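Local coordinates for protein angel homolog 2 (Homo sapiens, PDB 6RW0) that acts as a 2',3'-cyclic phosphatase of the CCR4 deadenylase family and probably also binds the 3'-untranslated regions of mRNAs, at residues E66-S69 with H70-R73; R77-H81 with W82-F86; G258-I261 with G262-S265. All blocks are in the same frame, centred on the assembly; numbering follows the deposited sequence. Where two conformers were deposited one is given.

How the contacts relate
Contacts 1 and 2 are neighbours on the same side of the chain's centre, and contact 3 lies well away from both. Contact 1 runs on from the last residues of helix 62-67, and contact 2 leads into helix 82-96. Their centres are 13 Å apart, and they touch where Arg77 NH2 comes to 2.8 Å from Tyr72 O. The bound magnesium ion is nearer contact 1, about 5 Å from the Tyr72 side chain and about 9 Å from that of Arg85. Contact 3 is centred 28 Å from contact 1 and 37 Å from contact 2. A potassium ion lies about 4 Å from the Ile261 side chain, as does a glycerol that probably comes from the crystallisation liquor.

Contact 1: E66-S69 with H70-R73; sequences EDNS and HLYR
Asn68 and His70 run side by side and point the same way, with the amide OD1 of Asn68 3.6 Å from CE1 of the His70 ring. The two planes are turned 54° apart, which rules out a flat stack, and the pair touches by van der Waals contact. At His70 a chi1 of 62° sets CG between the backbone N and the carbonyl carbon, bringing the ring back beside the backbone of Asn68. Leu71 follows. Its CD1 reaches Asn68 CB at 3.7 Å, while its CG lies 3.8 Å above the plane of the His70 ring, near the rim. On another side Leu71 CB stands 3.7 Å above the centre of the Tyr72 ring, so this leucine has an aromatic ring on each flank. Tyr72 keeps CG beside its own backbone N (chi1 -50°), which lays CD2 3.4 Å from Asn68 O, approached obliquely.

Two successive backbone bonds fix these positions: Leu71 N to Asn68 O at 2.9 Å and Tyr72 N to Ser69 O at 3.1 Å. Beyond the turn, Asn68 ND2 binds Leu64 O, and Tyr72 OH, on the buried side, binds Asp417 OD2. The magnesium ion is about 5 Å from the Tyr72 side chain. Linked i to i+3 bonds of this kind define a short 3-10 turn; here it directly follows helix 62-67 in the endonuclease/exonuclease/phosphatase fold and brings a tyrosine to the edge of the metal site.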
# COMPACT_ATOMS: atom_id res chain seq x y z
N GLU A 66 8.55 -13.97 -13.08
CA GLU A 66 8.77 -14.86 -14.21
C GLU A 66 7.72 -14.68 -15.30
O GLU A 66 8.05 -14.80 -16.49
CB GLU A 66 8.85 -16.31 -13.71
CG GLU A 66 10.13 -16.52 -12.90
CD GLU A 66 10.25 -17.88 -12.27
OE1 GLU A 66 9.37 -18.73 -12.49
OE2 GLU A 66 11.24 -18.08 -11.54
N ASP A 67 6.49 -14.35 -14.92
CA ASP A 67 5.43 -14.13 -15.89
C ASP A 67 5.60 -12.81 -16.63
O ASP A 67 4.95 -12.60 -17.66
CB ASP A 67 4.07 -14.03 -15.19
CG ASP A 67 3.49 -15.37 -14.81
OD1 ASP A 67 4.03 -16.41 -15.22
OD2 ASP A 67 2.47 -15.36 -14.09
N ASN A 68 6.41 -11.91 -16.10
CA ASN A 68 6.63 -10.58 -16.66
C ASN A 68 8.10 -10.34 -16.92
O ASN A 68 8.64 -9.27 -16.64
CB ASN A 68 6.06 -9.53 -15.72
CG ASN A 68 4.58 -9.56 -15.70
OD1 ASN A 68 3.94 -9.12 -16.65
ND2 ASN A 68 4.00 -10.12 -14.65
N SER A 69 8.76 -11.35 -17.48
CA SER A 69 10.21 -11.33 -17.59
C SER A 69 10.70 -10.16 -18.44
O SER A 69 11.85 -9.74 -18.27
CB SER A 69 10.70 -12.67 -18.13
OG SER A 69 10.31 -12.89 -19.47
N HIS A 70 9.86 -9.63 -19.33
CA HIS A 70 10.24 -8.49 -20.14
C HIS A 70 10.51 -7.23 -19.32
O HIS A 70 11.23 -6.34 -19.78
CB HIS A 70 9.15 -8.21 -21.19
CG HIS A 70 7.83 -7.86 -20.58
ND1 HIS A 70 7.07 -8.78 -19.89
CD2 HIS A 70 7.15 -6.69 -20.53
CE1 HIS A 70 5.98 -8.18 -19.44
NE2 HIS A 70 6.00 -6.92 -19.83
N LEU A 71 9.95 -7.13 -18.11
CA LEU A 71 10.19 -5.99 -17.24
C LEU A 71 11.56 -6.04 -16.58
O LEU A 71 12.01 -5.02 -16.06
CB LEU A 71 9.15 -5.95 -16.12
CG LEU A 71 7.70 -5.83 -16.59
CD1 LEU A 71 6.75 -5.86 -15.40
CD2 LEU A 71 7.47 -4.57 -17.41
N TYR A 72 12.21 -7.21 -16.60
CA TYR A 72 13.43 -7.47 -15.83
C TYR A 72 14.61 -7.82 -16.73
O TYR A 72 15.61 -8.38 -16.25
CB TYR A 72 13.18 -8.54 -14.76
CG TYR A 72 11.96 -8.18 -13.96
CD1 TYR A 72 11.95 -7.05 -13.14
CD2 TYR A 72 10.78 -8.89 -14.09
CE1 TYR A 72 10.82 -6.67 -12.45
CE2 TYR A 72 9.65 -8.53 -13.40
CZ TYR A 72 9.67 -7.42 -12.58
OH TYR A 72 8.52 -7.08 -11.93
N ARG A 73 14.44 -7.43 -17.97
CA ARG A 73 15.59 -7.72 -18.97
C ARG A 73 16.94 -7.06 -18.59
O ARG A 73 18.10 -7.53 -18.88
CB ARG A 73 15.22 -7.13 -20.34
CG ARG A 73 14.30 -7.95 -21.21
CD ARG A 73 14.02 -7.19 -22.54
NE ARG A 73 13.72 -5.78 -22.31
CZ ARG A 73 14.31 -4.75 -22.92
NH1 ARG A 73 15.25 -4.96 -23.84
NH2 ARG A 73 13.95 -3.51 -22.62

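Contact 2: R77-H81 with W82-F86; sequences RPVLH and WSFRF
Phe84 and Arg85 reach back over the preceding turn by different first torsions. Phe84 extends CG opposite its backbone N (chi1 -173°), which carries the ring alongside Val79, whereas Arg85 keeps CG on the side of its own N and then bends at chi3 (-56°). One face of the Phe84 ring receives Val79 CA, 4.0 Å from the centroid and 24° off the ring normal, a CH-pi contact offset toward the rim. Val79 CB adds an apolar contact to Phe84 CE1 at 3.9 Å, and Pro78 O lies 3.6 Å from Phe84 CB. A glycine in place of Phe84 would probably leave Val79 without its aromatic cover and open a gap beside the backbone of Pro78.

His81 occupies the N-cap position of helix 82-96, and its carbonyl oxygen is gripped twice: by Arg85 N at 2.9 Å, almost in line with the C=O bond, and by Phe84 N, also at 2.9 Å but from well above the carbonyl plane. This helix belongs to the beta-alpha-beta crossover between the parallel strands 49-58 and 100-107 of the DNase I-like fold.

Arg85 CG passes 3.3 Å from Val79 O, and NE comes to 3.5 Å from Leu80 O, which lies at the edge of the guanidinium, near its plane. The buried guanidinium is held elsewhere, NH1 by Ile59 O and Ser415 O, NH2 by Leu60 O and Gln62 OE1. Those bonds tie the first turn of the helix to the residues just after strand 49-58, to the start of helix 62-67 and to the loop at Ser415, while Gln62 NE2 also binds Leu80 O.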
# COMPACT_ATOMS: atom_id res chain seq x y z
N ARG A 77 21.04 -12.21 -14.73
CA ARG A 77 20.16 -13.35 -14.54
C ARG A 77 20.24 -13.96 -13.14
O ARG A 77 19.18 -14.31 -12.59
CB ARG A 77 20.46 -14.44 -15.58
CG ARG A 77 20.21 -14.05 -17.03
CD ARG A 77 18.74 -13.83 -17.29
NE ARG A 77 18.42 -12.41 -17.20
CZ ARG A 77 17.20 -11.91 -17.29
NH1 ARG A 77 16.16 -12.71 -17.46
NH2 ARG A 77 17.02 -10.60 -17.20
N PRO A 78 21.41 -14.13 -12.53
CA PRO A 78 21.46 -14.81 -11.22
C PRO A 78 20.71 -14.08 -10.13
O PRO A 78 20.28 -14.72 -9.16
CB PRO A 78 22.96 -14.90 -10.92
CG PRO A 78 23.62 -14.83 -12.25
CD PRO A 78 22.76 -13.93 -13.10
N VAL A 79 20.52 -12.76 -10.26
CA VAL A 79 19.90 -12.00 -9.17
C VAL A 79 18.40 -12.20 -9.13
O VAL A 79 17.75 -11.74 -8.18
CB VAL A 79 20.24 -10.50 -9.16
CG1 VAL A 79 21.75 -10.29 -9.35
CG2 VAL A 79 19.44 -9.73 -10.19
N LEU A 80 17.81 -12.87 -10.12
CA LEU A 80 16.36 -12.97 -10.17
C LEU A 80 15.81 -14.21 -9.48
O LEU A 80 14.61 -14.25 -9.19
CB LEU A 80 15.87 -12.94 -11.61
CG LEU A 80 16.16 -11.63 -12.35
CD1 LEU A 80 15.77 -11.78 -13.80
CD2 LEU A 80 15.43 -10.46 -11.73
N HIS A 81 16.64 -15.22 -9.19
CA HIS A 81 16.13 -16.44 -8.59
C HIS A 81 15.65 -16.19 -7.17
O HIS A 81 16.24 -15.42 -6.42
CB HIS A 81 17.24 -17.49 -8.56
CG HIS A 81 17.76 -17.85 -9.92
ND1 HIS A 81 16.98 -18.46 -10.87
CD2 HIS A 81 18.97 -17.66 -10.48
CE1 HIS A 81 17.69 -18.64 -11.97
NE2 HIS A 81 18.91 -18.17 -11.76
N TRP A 82 14.56 -16.87 -6.79
CA TRP A 82 14.04 -16.72 -5.43
C TRP A 82 15.07 -17.14 -4.39
O TRP A 82 15.10 -16.57 -3.29
CB TRP A 82 12.74 -17.51 -5.27
CG TRP A 82 12.09 -17.40 -3.93
CD1 TRP A 82 11.86 -18.42 -3.06
CD2 TRP A 82 11.57 -16.22 -3.31
NE1 TRP A 82 11.22 -17.95 -1.94
CE2 TRP A 82 11.04 -16.60 -2.06
CE3 TRP A 82 11.52 -14.88 -3.67
CZ2 TRP A 82 10.46 -15.69 -1.19
CZ3 TRP A 82 10.92 -13.98 -2.82
CH2 TRP A 82 10.41 -14.38 -1.59
N SER A 83 15.92 -18.12 -4.71
CA SER A 83 16.96 -18.53 -3.77
C SER A 83 17.95 -17.41 -3.50
O SER A 83 18.63 -17.42 -2.46
CB SER A 83 17.69 -19.75 -4.32
OG SER A 83 18.30 -19.45 -5.57
N PHE A 84 18.09 -16.47 -4.43
CA PHE A 84 18.93 -15.28 -4.28
C PHE A 84 18.16 -14.15 -3.60
O PHE A 84 18.66 -13.51 -2.66
CB PHE A 84 19.43 -14.82 -5.67
CG PHE A 84 20.43 -13.70 -5.60
CD1 PHE A 84 20.01 -12.38 -5.53
CD2 PHE A 84 21.78 -13.97 -5.58
CE1 PHE A 84 20.93 -11.34 -5.44
CE2 PHE A 84 22.70 -12.94 -5.50
CZ PHE A 84 22.27 -11.62 -5.42
N ARG A 85 16.92 -13.91 -4.03
CA ARG A 85 16.19 -12.73 -3.57
C ARG A 85 15.73 -12.86 -2.12
O ARG A 85 15.79 -11.89 -1.37
CB ARG A 85 14.99 -12.47 -4.48
CG ARG A 85 15.38 -12.19 -5.92
CD ARG A 85 14.24 -11.55 -6.70
NE ARG A 85 12.99 -12.31 -6.70
CZ ARG A 85 11.84 -11.93 -6.14
NH1 ARG A 85 11.73 -10.78 -5.48
NH2 ARG A 85 10.78 -12.71 -6.24
N PHE A 86 15.19 -14.01 -1.73
CA PHE A 86 14.60 -14.10 -0.40
C PHE A 86 15.62 -13.83 0.70
O PHE A 86 15.30 -13.08 1.64
CB PHE A 86 13.89 -15.43 -0.19
CG PHE A 86 13.39 -15.59 1.22
CD1 PHE A 86 12.42 -14.74 1.72
CD2 PHE A 86 13.94 -16.54 2.05
CE1 PHE A 86 11.98 -14.86 3.03
CE2 PHE A 86 13.50 -16.66 3.36
CZ PHE A 86 12.53 -15.82 3.84

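Contact 3: G258-I261 with G262-S265; sequences GLPI and GKVS
Ile261 and Gly262 form the two central residues of a type I beta turn closed by Pro260 and Lys263, within the long connection between strands 253-255 and 329-331 of the DNase I-like domain. The evidence is the bond from Lys263 N to Pro260 O (3.0 Å) together with helical backbone angles at both central positions. The donor stands 57° out of the carbonyl plane.

Ile261 turns its side chain away from the turn. With chi1 of 57° its CG1 lies between the backbone N and the carbonyl carbon. The side chain touches Leu277 and Arg275 in a loop and Asp204 on helix 203-220, and it lies about 4 Å from a bound potassium ion. Gly262 is itself buried, and its N makes a weak hydrogen bond to Gln274 OE1.

Lys263 packs through its apolar stem. CG lies 3.8 Å from Pro260 CG, the two side chains running side by side, and CB lies 3.8 Å from Leu259 CD1 as those two side chains cross obliquely. Bends at chi2, chi3 and chi4 then lead the amine away from the turn. One residue on, Val264 CG2 meets Leu259 CD2 at 4.0 Å, the side chains crossing at about a right angle. The same methyl comes within 3.6 Å of Ile261 O. A water 2.9 Å from that oxygen can donate to it, and accepts a hydrogen bond from Ser265 N at 3.1 Å.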
# COMPACT_ATOMS: atom_id res chain seq x y z
N GLY A 258 -16.42 14.44 -15.43
CA GLY A 258 -15.62 14.49 -16.64
C GLY A 258 -14.30 13.74 -16.60
O GLY A 258 -13.52 13.88 -17.54
N LEU A 259 -14.03 12.98 -15.56
CA LEU A 259 -12.71 12.36 -15.41
C LEU A 259 -12.64 11.05 -16.18
O LEU A 259 -13.40 10.12 -15.86
CB LEU A 259 -12.43 12.13 -13.94
CG LEU A 259 -11.12 11.48 -13.52
CD1 LEU A 259 -9.95 12.27 -14.05
CD2 LEU A 259 -11.06 11.38 -12.00
N PRO A 260 -11.77 10.92 -17.18
CA PRO A 260 -11.63 9.63 -17.87
C PRO A 260 -11.10 8.55 -16.95
O PRO A 260 -10.31 8.81 -16.03
CB PRO A 260 -10.63 9.93 -19.00
CG PRO A 260 -10.67 11.41 -19.17
CD PRO A 260 -10.95 11.97 -17.80
N ILE A 261 -11.53 7.31 -17.19
CA ILE A 261 -11.15 6.21 -16.30
C ILE A 261 -9.64 6.02 -16.24
O ILE A 261 -9.10 5.63 -15.19
CB ILE A 261 -11.90 4.90 -16.64
CG1 ILE A 261 -11.68 4.47 -18.09
CG2 ILE A 261 -13.39 5.06 -16.36
CD1 ILE A 261 -12.24 3.08 -18.35
N GLY A 262 -8.93 6.29 -17.32
CA GLY A 262 -7.50 6.10 -17.33
C GLY A 262 -6.69 7.22 -16.74
O GLY A 262 -5.47 7.11 -16.69
N LYS A 263 -7.33 8.31 -16.32
CA LYS A 263 -6.65 9.44 -15.71
C LYS A 263 -6.69 9.39 -14.19
O LYS A 263 -6.04 10.20 -13.53
CB LYS A 263 -7.24 10.76 -16.21
CG LYS A 263 -7.16 10.93 -17.73
CD LYS A 263 -5.75 10.86 -18.28
CE LYS A 263 -5.02 12.17 -18.08
NZ LYS A 263 -5.76 13.31 -18.68
N VAL A 264 -7.40 8.42 -13.63
CA VAL A 264 -7.58 8.32 -12.19
C VAL A 264 -6.25 8.12 -11.48
O VAL A 264 -5.97 8.75 -10.45
CB VAL A 264 -8.56 7.18 -11.87
CG1 VAL A 264 -8.54 6.80 -10.41
CG2 VAL A 264 -9.96 7.55 -12.31
N SER A 265 -5.42 7.22 -12.00
CA SER A 265 -4.22 6.80 -11.28
C SER A 265 -2.99 7.61 -11.64
O SER A 265 -1.99 7.54 -10.90
CB SER A 265 -3.90 5.34 -11.61
OG SER A 265 -3.49 5.25 -12.97
O HOH W 1 -6.53 5.18 -14.00